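Local coordinates for protein glycoside hydrolase family 43 (Halothermothrix orenii, PDB 4QQS) that hydrolyses alpha-L-arabinofuranosides, working as a thermostable family 43 glycosidase built on a five-bladed beta-propeller, at residues P18-H23 with F269-T274; Y28-S33 with P74-Y79; F39-S44 with G54-S59. All coordinates share one frame; numbering follows the deposited sequence.

Contact 1 of 3, residues P18-H23 with F269-T274; sequences PYVLKH and FVVYHT
P18 lies against three consecutive residues, V271, Y272 and H273, its CB, CG and CD meeting them in turn. CB, nearest the main chain, faces CG1 of V271 at 4.0 Å. CG, at the tip of the pucker, rests on the peptide that joins Y272 to H273, with the Y272 carbonyl carbon C 3.7 Å from P18 CG. CD closes the ring against H273, 3.8 Å from its CD2 and nearly as close to its CB, so that the pyrrolidine meets the imidazole obliquely and the two side chains cross at about a right angle. H273 reaches this position with CG between its backbone N and carbonyl carbon (chi1 66°), and its NE2 makes a weak hydrogen bond to D17, the predicted proton acceptor that directly precedes P18. Two residues on from P18, CG2 of V20 touches both methyls of V271, 3.9 Å from CG1 and 4.0 Å from CG2 of that valine. V271 CG1 thus touches both V20 and P18, and the contacts among V20, V271 and P18 CB are apolar. The axes of 18-23 and 269-274 approach to 6.5 Å and run nearly antiparallel, at 155°, but the strands are not paired as neighbours in a sheet: they pack across the interface between two blades of the propeller. S258 ties the blades together by polar contact, its OG hydrogen-bonded to P18 O and V20 N. Y272 turns away, and its hydroxyl is taken up by D290. Strand 16-23 is an edge strand of its blade, flanked there by strand 26-32, whose L29 also touches P18 and V20; strand 268-275 belongs to the last blade, between strands 257-261 and 285-295.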
loop_
_atom_site.group_PDB
_atom_site.type_symbol
_atom_site.label_atom_id
_atom_site.label_comp_id
_atom_site.label_asym_id
_atom_site.label_seq_id
_atom_site.Cartn_x
_atom_site.Cartn_y
_atom_site.Cartn_z
ATOM N N PRO A 18 -5.760 0.535 1.323
ATOM C CA PRO A 18 -6.447 0.699 0.036
ATOM C C PRO A 18 -5.504 0.939 -1.134
ATOM O O PRO A 18 -4.769 1.920 -1.137
ATOM C CB PRO A 18 -7.315 1.931 0.277
ATOM C CG PRO A 18 -6.548 2.735 1.265
ATOM C CD PRO A 18 -5.966 1.706 2.194
ATOM N N TYR A 19 -5.578 0.077 -2.133
ATOM C CA TYR A 19 -4.744 0.198 -3.317
ATOM C C TYR A 19 -5.644 0.467 -4.509
ATOM O O TYR A 19 -6.512 -0.341 -4.795
ATOM C CB TYR A 19 -3.943 -1.088 -3.540
ATOM C CG TYR A 19 -3.056 -0.968 -4.751
ATOM C CD1 TYR A 19 -3.572 -1.186 -6.013
ATOM C CD2 TYR A 19 -1.737 -0.595 -4.645
ATOM C CE1 TYR A 19 -2.810 -1.057 -7.136
ATOM C CE2 TYR A 19 -0.939 -0.479 -5.788
ATOM C CZ TYR A 19 -1.501 -0.713 -7.027
ATOM O OH TYR A 19 -0.772 -0.611 -8.187
ATOM N N VAL A 20 -5.416 1.569 -5.225
ATOM C CA VAL A 20 -6.200 1.894 -6.406
ATOM C C VAL A 20 -5.356 1.815 -7.651
ATOM O O VAL A 20 -4.283 2.413 -7.719
ATOM C CB VAL A 20 -6.859 3.275 -6.306
ATOM C CG1 VAL A 20 -7.529 3.660 -7.623
ATOM C CG2 VAL A 20 -7.853 3.284 -5.162
ATOM N N LEU A 21 -5.880 1.101 -8.642
ATOM C CA LEU A 21 -5.339 1.097 -9.992
ATOM C C LEU A 21 -6.339 1.730 -10.944
ATOM O O LEU A 21 -7.513 1.394 -10.957
ATOM C CB LEU A 21 -5.042 -0.323 -10.459
ATOM C CG LEU A 21 -4.393 -0.398 -11.846
ATOM C CD1 LEU A 21 -3.032 0.327 -11.893
ATOM C CD2 LEU A 21 -4.244 -1.838 -12.271
ATOM N N LYS A 22 -5.858 2.677 -11.735
ATOM C CA LYS A 22 -6.633 3.231 -12.846
ATOM C C LYS A 22 -6.328 2.450 -14.113
ATOM O O LYS A 22 -5.164 2.261 -14.449
ATOM C CB LYS A 22 -6.292 4.706 -13.051
ATOM C CG LYS A 22 -7.211 5.384 -14.056
ATOM C CD LYS A 22 -6.861 6.829 -14.283
ATOM C CE LYS A 22 -7.832 7.456 -15.252
ATOM N NZ LYS A 22 -7.497 8.878 -15.550
ATOM N N HIS A 23 -7.375 1.981 -14.792
ATOM C CA HIS A 23 -7.215 1.265 -16.051
ATOM C C HIS A 23 -8.398 1.574 -16.963
ATOM O O HIS A 23 -9.544 1.384 -16.572
ATOM C CB HIS A 23 -7.131 -0.250 -15.836
ATOM C CG HIS A 23 -6.665 -0.985 -17.052
ATOM N ND1 HIS A 23 -7.499 -1.733 -17.856
ATOM C CD2 HIS A 23 -5.436 -1.054 -17.618
ATOM C CE1 HIS A 23 -6.797 -2.249 -18.851
ATOM N NE2 HIS A 23 -5.545 -1.847 -18.731
ATOM N N PHE A 269 -3.819 11.978 -6.664
ATOM C CA PHE A 269 -4.483 11.743 -5.391
ATOM C C PHE A 269 -3.764 10.650 -4.619
ATOM O O PHE A 269 -3.416 9.602 -5.171
ATOM C CB PHE A 269 -5.945 11.331 -5.593
ATOM C CG PHE A 269 -6.855 12.505 -5.820
ATOM C CD1 PHE A 269 -6.949 13.099 -7.070
ATOM C CD2 PHE A 269 -7.565 13.052 -4.770
ATOM C CE1 PHE A 269 -7.742 14.212 -7.264
ATOM C CE2 PHE A 269 -8.350 14.173 -4.965
ATOM C CZ PHE A 269 -8.436 14.743 -6.210
ATOM N N VAL A 270 -3.587 10.903 -3.327
ATOM C CA VAL A 270 -3.237 9.866 -2.382
ATOM C C VAL A 270 -4.533 9.210 -1.905
ATOM O O VAL A 270 -5.530 9.889 -1.647
ATOM C CB VAL A 270 -2.409 10.438 -1.188
ATOM C CG1 VAL A 270 -3.136 11.555 -0.432
ATOM C CG2 VAL A 270 -1.998 9.343 -0.246
ATOM N N VAL A 271 -4.515 7.882 -1.840
ATOM C CA VAL A 271 -5.632 7.082 -1.370
ATOM C C VAL A 271 -5.135 6.397 -0.104
ATOM O O VAL A 271 -4.133 5.700 -0.140
ATOM C CB VAL A 271 -6.067 6.038 -2.404
ATOM C CG1 VAL A 271 -7.281 5.289 -1.882
ATOM C CG2 VAL A 271 -6.363 6.694 -3.767
ATOM N N TYR A 272 -5.803 6.625 1.020
ATOM C CA TYR A 272 -5.289 6.210 2.316
ATOM C C TYR A 272 -6.428 5.820 3.239
ATOM O O TYR A 272 -7.570 6.233 3.035
ATOM C CB TYR A 272 -4.437 7.331 2.945
ATOM C CG TYR A 272 -5.196 8.611 3.213
ATOM C CD1 TYR A 272 -5.436 9.536 2.203
ATOM C CD2 TYR A 272 -5.684 8.881 4.478
ATOM C CE1 TYR A 272 -6.147 10.711 2.453
ATOM C CE2 TYR A 272 -6.387 10.059 4.742
ATOM C CZ TYR A 272 -6.625 10.963 3.727
ATOM O OH TYR A 272 -7.337 12.104 4.031
ATOM N N HIS A 273 -6.115 5.029 4.257
ATOM C CA HIS A 273 -7.128 4.686 5.235
ATOM C C HIS A 273 -7.012 5.539 6.488
ATOM O O HIS A 273 -5.979 6.119 6.758
ATOM C CB HIS A 273 -7.138 3.201 5.572
ATOM C CG HIS A 273 -5.929 2.674 6.276
ATOM N ND1 HIS A 273 -5.346 3.167 7.428
ATOM C CD2 HIS A 273 -5.255 1.556 5.958
ATOM C CE1 HIS A 273 -4.332 2.365 7.752
ATOM N NE2 HIS A 273 -4.277 1.380 6.883
ATOM N N THR A 274 -8.124 5.627 7.212
ATOM C CA THR A 274 -8.161 6.183 8.565
ATOM C C THR A 274 -9.050 5.280 9.419
ATOM O O THR A 274 -9.814 4.473 8.900
ATOM C CB THR A 274 -8.734 7.612 8.590
ATOM O OG1 THR A 274 -10.030 7.603 7.987
ATOM C CG2 THR A 274 -7.835 8.589 7.867
#

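Contact 2 of 3, residues Y28-S33 with P74-Y79; sequences YLYATS and PEVIFY. With NA (sodium ion), chain D.
Y30 spreads its ring beneath V76, whose CG2 lies 3.5 Å from the ring centroid and only 8° off the ring normal, a CH-pi contact over the middle of the face. This is packing between two blades of the beta-propeller: strand 26-32 of one meets strand 72-79, an edge strand of the next, and the axes of 28-32 and 74-79 approach to 6.3 Å at 153°. CG of Y30 stands anti to its carbonyl carbon (chi1 -50°), which turns the ring face to V76 CG2, while Y30 CB touches CG of P74 at 3.7 Å. The proline ring continues along the backbone, its CD 3.6 Å from T32 N. Beyond the ring, the Y30 hydroxyl is bonded to P106 O. An alanine here would remove the ring and is likely to open a gap under V76 CG2 and leave the P106 carbonyl without this donor. T32 OG1 bonds to D17, the predicted proton acceptor. E75, between P74 and V76, points to the other side of its strand, where its OE1 is bonded to H128 ND1 and its OE2 binds the sodium ion at 2.1 Å, alongside four waters and H256.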
loop_
_atom_site.group_PDB
_atom_site.type_symbol
_atom_site.label_atom_id
_atom_site.label_comp_id
_atom_site.label_asym_id
_atom_site.label_seq_id
_atom_site.Cartn_x
_atom_site.Cartn_y
_atom_site.Cartn_z
ATOM N N TYR A 28 -10.073 0.827 -9.821
ATOM C CA TYR A 28 -10.273 -0.426 -9.104
ATOM C C TYR A 28 -9.534 -0.341 -7.787
ATOM O O TYR A 28 -8.324 -0.123 -7.765
ATOM C CB TYR A 28 -9.768 -1.613 -9.931
ATOM C CG TYR A 28 -10.470 -1.668 -11.258
ATOM C CD1 TYR A 28 -11.697 -2.296 -11.382
ATOM C CD2 TYR A 28 -9.940 -1.044 -12.381
ATOM C CE1 TYR A 28 -12.365 -2.330 -12.585
ATOM C CE2 TYR A 28 -10.604 -1.058 -13.593
ATOM C CZ TYR A 28 -11.819 -1.708 -13.696
ATOM O OH TYR A 28 -12.480 -1.732 -14.914
ATOM N N LEU A 29 -10.290 -0.461 -6.701
ATOM C CA LEU A 29 -9.765 -0.435 -5.356
ATOM C C LEU A 29 -9.741 -1.846 -4.808
ATOM O O LEU A 29 -10.755 -2.530 -4.817
ATOM C CB LEU A 29 -10.674 0.436 -4.485
ATOM C CG LEU A 29 -10.577 0.272 -2.962
ATOM C CD1 LEU A 29 -9.312 0.894 -2.519
ATOM C CD2 LEU A 29 -11.746 0.894 -2.243
ATOM N N TYR A 30 -8.577 -2.265 -4.324
ATOM C CA TYR A 30 -8.380 -3.552 -3.675
ATOM C C TYR A 30 -7.908 -3.245 -2.266
ATOM O O TYR A 30 -7.122 -2.326 -2.077
ATOM C CB TYR A 30 -7.319 -4.380 -4.411
ATOM C CG TYR A 30 -7.530 -4.494 -5.905
ATOM C CD1 TYR A 30 -7.076 -3.507 -6.763
ATOM C CD2 TYR A 30 -8.192 -5.578 -6.458
ATOM C CE1 TYR A 30 -7.260 -3.591 -8.122
ATOM C CE2 TYR A 30 -8.379 -5.671 -7.831
ATOM C CZ TYR A 30 -7.909 -4.664 -8.654
ATOM O OH TYR A 30 -8.072 -4.703 -10.017
ATOM N N ALA A 31 -8.351 -3.999 -1.270
ATOM C CA ALA A 31 -7.999 -3.695 0.108
ATOM C C ALA A 31 -7.976 -4.940 0.959
ATOM O O ALA A 31 -8.625 -5.942 0.643
ATOM C CB ALA A 31 -8.984 -2.683 0.708
ATOM N N THR A 32 -7.234 -4.870 2.059
ATOM C CA THR A 32 -7.429 -5.806 3.164
ATOM C C THR A 32 -8.905 -5.732 3.551
ATOM O O THR A 32 -9.447 -4.648 3.760
ATOM C CB THR A 32 -6.541 -5.429 4.350
ATOM O OG1 THR A 32 -5.184 -5.405 3.906
ATOM C CG2 THR A 32 -6.699 -6.406 5.487
ATOM N N SER A 33 -9.565 -6.884 3.595
ATOM C CA SER A 33 -11.015 -6.903 3.632
ATOM C C SER A 33 -11.449 -8.246 4.206
ATOM O O SER A 33 -11.600 -8.374 5.424
ATOM C CB SER A 33 -11.557 -6.597 2.222
ATOM O OG SER A 33 -10.920 -7.383 1.215
ATOM N N PRO A 74 -3.363 -6.227 -0.723
ATOM C CA PRO A 74 -3.224 -6.575 -2.132
ATOM C C PRO A 74 -2.833 -5.362 -2.963
ATOM O O PRO A 74 -3.293 -4.251 -2.683
ATOM C CB PRO A 74 -4.635 -7.025 -2.503
ATOM C CG PRO A 74 -5.510 -6.160 -1.665
ATOM C CD PRO A 74 -4.769 -6.034 -0.339
ATOM N N GLU A 75 -2.028 -5.574 -3.992
ATOM C CA GLU A 75 -1.723 -4.515 -4.948
ATOM C C GLU A 75 -1.758 -5.114 -6.333
ATOM O O GLU A 75 -1.345 -6.255 -6.523
ATOM C CB GLU A 75 -0.360 -3.913 -4.699
ATOM C CG GLU A 75 -0.207 -3.244 -3.370
ATOM C CD GLU A 75 0.935 -2.208 -3.392
ATOM O OE1 GLU A 75 1.534 -1.968 -4.456
ATOM O OE2 GLU A 75 1.249 -1.629 -2.344
ATOM N N VAL A 76 -2.251 -4.336 -7.291
ATOM C CA VAL A 76 -2.454 -4.805 -8.650
ATOM C C VAL A 76 -1.829 -3.855 -9.669
ATOM O O VAL A 76 -2.108 -2.659 -9.652
ATOM C CB VAL A 76 -3.960 -4.958 -8.936
ATOM C CG1 VAL A 76 -4.200 -5.426 -10.356
ATOM C CG2 VAL A 76 -4.592 -5.931 -7.947
ATOM N N ILE A 77 -0.990 -4.405 -10.547
ATOM C CA ILE A 77 -0.412 -3.651 -11.657
ATOM C C ILE A 77 -0.880 -4.223 -12.989
ATOM O O ILE A 77 -1.272 -5.379 -13.070
ATOM C CB ILE A 77 1.143 -3.637 -11.624
ATOM C CG1 ILE A 77 1.734 -5.038 -11.800
ATOM C CG2 ILE A 77 1.620 -3.002 -10.328
ATOM C CD1 ILE A 77 3.246 -5.061 -11.945
ATOM N N PHE A 78 -0.853 -3.383 -14.017
ATOM C CA PHE A 78 -1.079 -3.817 -15.388
ATOM C C PHE A 78 0.283 -3.874 -16.074
ATOM O O PHE A 78 0.933 -2.842 -16.247
ATOM C CB PHE A 78 -2.016 -2.852 -16.096
ATOM C CG PHE A 78 -2.370 -3.272 -17.487
ATOM C CD1 PHE A 78 -3.207 -4.345 -17.703
ATOM C CD2 PHE A 78 -1.869 -2.587 -18.583
ATOM C CE1 PHE A 78 -3.535 -4.726 -18.982
ATOM C CE2 PHE A 78 -2.199 -2.971 -19.862
ATOM C CZ PHE A 78 -3.030 -4.042 -20.053
ATOM N N TYR A 79 0.720 -5.086 -16.421
ATOM C CA TYR A 79 2.099 -5.348 -16.862
ATOM C C TYR A 79 2.038 -6.475 -17.850
ATOM O O TYR A 79 1.360 -7.456 -17.596
ATOM C CB TYR A 79 2.961 -5.760 -15.655
ATOM C CG TYR A 79 4.421 -6.115 -15.924
ATOM C CD1 TYR A 79 5.369 -5.121 -16.142
ATOM C CD2 TYR A 79 4.855 -7.435 -15.905
ATOM C CE1 TYR A 79 6.698 -5.434 -16.347
ATOM C CE2 TYR A 79 6.190 -7.752 -16.123
ATOM C CZ TYR A 79 7.107 -6.745 -16.342
ATOM O OH TYR A 79 8.442 -7.032 -16.540
HETATM NA NA NA D . 0.744 -1.316 -0.344
HETATM O O HOH W 1 1.077 1.142 0.441
HETATM O O HOH W 2 -1.271 -0.983 -1.041
HETATM O O HOH W 3 2.997 -1.739 0.272
HETATM O O HOH W 4 0.797 -3.552 -0.132
#

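Contact 3 of 3, residues F39-S44 with G54-S59; sequences FKVWES and GLALDS
The F39 ring has CB of L57 at its edge, in the ring plane, and CD1 of the same leucine obliquely against it, 4.0 Å from F39 CD2; the ring of Y87 meets it with planes at about 60°. F39 and L57 point the same way, side by side on one face of the sheet. Their backbones form an antiparallel hydrogen-bonded pair, F39 N giving a bond of 2.9 Å to L57 O. On the return side, F39 O faces both A56 N and L57 N through weak bonds: two residues opposite one, a classic beta bulge that shifts the register by one. Past it, V41 N approaches G54 O nearly in line with its C=O bond, hydrogen-bonded at 2.9 Å. G54 has backbone angles (phi 90°) at which a CB would jam against the preceding carbonyl. V41 CG1 sits between its own backbone N and carbonyl carbon (chi1 59°), placed to meet A56 CB at 3.7 Å. Strands 38-44 and 51-58 form a hairpin of a propeller blade, with 51-58 as its outermost strand; V41 and A56 both rest on Y30 of strand 26-32, while F39 and L57 lean on M85 of strand 82-90 in the adjacent blade.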
loop_
_atom_site.group_PDB
_atom_site.type_symbol
_atom_site.label_atom_id
_atom_site.label_comp_id
_atom_site.label_asym_id
_atom_site.label_seq_id
_atom_site.Cartn_x
_atom_site.Cartn_y
_atom_site.Cartn_z
ATOM N N PHE A 39 -9.552 -10.964 -1.169
ATOM C CA PHE A 39 -9.613 -9.519 -1.318
ATOM C C PHE A 39 -10.775 -9.082 -2.164
ATOM O O PHE A 39 -10.923 -9.518 -3.308
ATOM C CB PHE A 39 -8.303 -8.983 -1.917
ATOM C CG PHE A 39 -7.100 -9.446 -1.160
ATOM C CD1 PHE A 39 -6.798 -8.889 0.070
ATOM C CD2 PHE A 39 -6.308 -10.470 -1.644
ATOM C CE1 PHE A 39 -5.734 -9.353 0.806
ATOM C CE2 PHE A 39 -5.240 -10.951 -0.912
ATOM C CZ PHE A 39 -4.950 -10.389 0.315
ATOM N N LYS A 40 -11.562 -8.177 -1.595
ATOM C CA LYS A 40 -12.608 -7.484 -2.315
ATOM C C LYS A 40 -12.031 -6.434 -3.251
ATOM O O LYS A 40 -10.938 -5.896 -3.043
ATOM C CB LYS A 40 -13.560 -6.810 -1.327
ATOM C CG LYS A 40 -14.401 -7.792 -0.531
ATOM C CD LYS A 40 -15.233 -7.120 0.538
ATOM C CE LYS A 40 -16.243 -8.095 1.124
ATOM N NZ LYS A 40 -16.931 -7.567 2.327
ATOM N N VAL A 41 -12.810 -6.148 -4.285
ATOM C CA VAL A 41 -12.547 -5.075 -5.232
ATOM C C VAL A 41 -13.793 -4.196 -5.348
ATOM O O VAL A 41 -14.918 -4.696 -5.348
ATOM C CB VAL A 41 -12.089 -5.618 -6.611
ATOM C CG1 VAL A 41 -13.130 -6.546 -7.229
ATOM C CG2 VAL A 41 -11.703 -4.481 -7.552
ATOM N N TRP A 42 -13.558 -2.886 -5.409
ATOM C CA TRP A 42 -14.589 -1.890 -5.648
ATOM C C TRP A 42 -14.208 -1.127 -6.915
ATOM O O TRP A 42 -13.024 -0.949 -7.222
ATOM C CB TRP A 42 -14.692 -0.901 -4.489
ATOM C CG TRP A 42 -15.086 -1.449 -3.147
ATOM C CD1 TRP A 42 -16.304 -1.306 -2.549
ATOM C CD2 TRP A 42 -14.274 -2.191 -2.217
ATOM N NE1 TRP A 42 -16.300 -1.896 -1.312
ATOM C CE2 TRP A 42 -15.071 -2.447 -1.080
ATOM C CE3 TRP A 42 -12.947 -2.639 -2.219
ATOM C CZ2 TRP A 42 -14.598 -3.139 0.028
ATOM C CZ3 TRP A 42 -12.483 -3.323 -1.105
ATOM C CH2 TRP A 42 -13.305 -3.564 -0.005
ATOM N N GLU A 43 -15.217 -0.647 -7.632
ATOM C CA GLU A 43 -14.996 0.087 -8.865
ATOM C C GLU A 43 -15.585 1.494 -8.771
ATOM O O GLU A 43 -16.628 1.704 -8.134
ATOM C CB GLU A 43 -15.623 -0.665 -10.037
ATOM C CG GLU A 43 -15.276 -0.079 -11.389
ATOM C CD GLU A 43 -15.967 -0.781 -12.538
ATOM O OE1 GLU A 43 -16.021 -2.022 -12.531
ATOM O OE2 GLU A 43 -16.453 -0.084 -13.452
ATOM N N SER A 44 -14.934 2.454 -9.433
ATOM C CA SER A 44 -15.412 3.834 -9.502
ATOM C C SER A 44 -15.029 4.460 -10.832
ATOM O O SER A 44 -13.974 4.164 -11.376
ATOM C CB SER A 44 -14.755 4.649 -8.387
ATOM O OG SER A 44 -15.087 6.022 -8.469
ATOM N N GLY A 54 -17.224 -7.668 -5.425
ATOM C CA GLY A 54 -16.940 -9.030 -5.006
ATOM C C GLY A 54 -15.473 -9.317 -4.757
ATOM O O GLY A 54 -14.649 -8.408 -4.664
ATOM N N LEU A 55 -15.144 -10.600 -4.632
ATOM C CA LEU A 55 -13.762 -11.005 -4.381
ATOM C C LEU A 55 -12.984 -11.102 -5.685
ATOM O O LEU A 55 -13.217 -11.994 -6.502
ATOM C CB LEU A 55 -13.688 -12.343 -3.637
ATOM C CG LEU A 55 -14.222 -12.383 -2.205
ATOM C CD1 LEU A 55 -14.129 -13.797 -1.643
ATOM C CD2 LEU A 55 -13.496 -11.412 -1.299
ATOM N N ALA A 56 -12.026 -10.201 -5.858
ATOM C CA ALA A 56 -11.106 -10.273 -6.988
ATOM C C ALA A 56 -10.168 -11.467 -6.873
ATOM O O ALA A 56 -9.851 -12.112 -7.867
ATOM C CB ALA A 56 -10.297 -8.992 -7.072
ATOM N N LEU A 57 -9.710 -11.732 -5.654
ATOM C CA LEU A 57 -8.886 -12.892 -5.331
ATOM C C LEU A 57 -9.600 -13.621 -4.198
ATOM O O LEU A 57 -9.894 -13.040 -3.153
ATOM C CB LEU A 57 -7.480 -12.435 -4.912
ATOM C CG LEU A 57 -6.335 -13.326 -4.426
ATOM C CD1 LEU A 57 -6.672 -14.110 -3.172
ATOM C CD2 LEU A 57 -5.874 -14.237 -5.522
ATOM N N ASP A 58 -9.903 -14.887 -4.440
ATOM C CA ASP A 58 -10.550 -15.741 -3.470
ATOM C C ASP A 58 -9.652 -16.951 -3.313
ATOM O O ASP A 58 -9.463 -17.702 -4.263
ATOM C CB ASP A 58 -11.933 -16.144 -4.000
ATOM C CG ASP A 58 -12.758 -16.929 -2.994
ATOM O OD1 ASP A 58 -12.242 -17.224 -1.895
ATOM O OD2 ASP A 58 -13.924 -17.268 -3.315
ATOM N N SER A 59 -9.083 -17.153 -2.134
ATOM C CA SER A 59 -8.245 -18.317 -1.931
ATOM C C SER A 59 -9.050 -19.608 -2.066
ATOM O O SER A 59 -8.452 -20.658 -2.286
ATOM C CB SER A 59 -7.535 -18.256 -0.578
ATOM O OG SER A 59 -8.448 -18.312 0.503
#

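How the contacts relate
Strands 16-23, 26-32, 38-44 and 51-58 make up one antiparallel blade. Contacts 1 and 2 join it to the blade before and the blade after around the propeller, whereas contact 3 is pairing within it. Contacts 1 and 2, with centres 9 Å apart, meet where Y19 OH lies 2.9 Å from V76 O. Contacts 2 and 3, centres 8 Å apart, are linked by L29 N to W42 O at 2.8 Å and by P74 CG against F39 CD1 at 3.5 Å. H273 of contact 1 and T32 of contact 2 each come within about 3 Å, side chain to side chain, of the predicted proton acceptor D17; F39 of contact 3 stays about 7 Å from it.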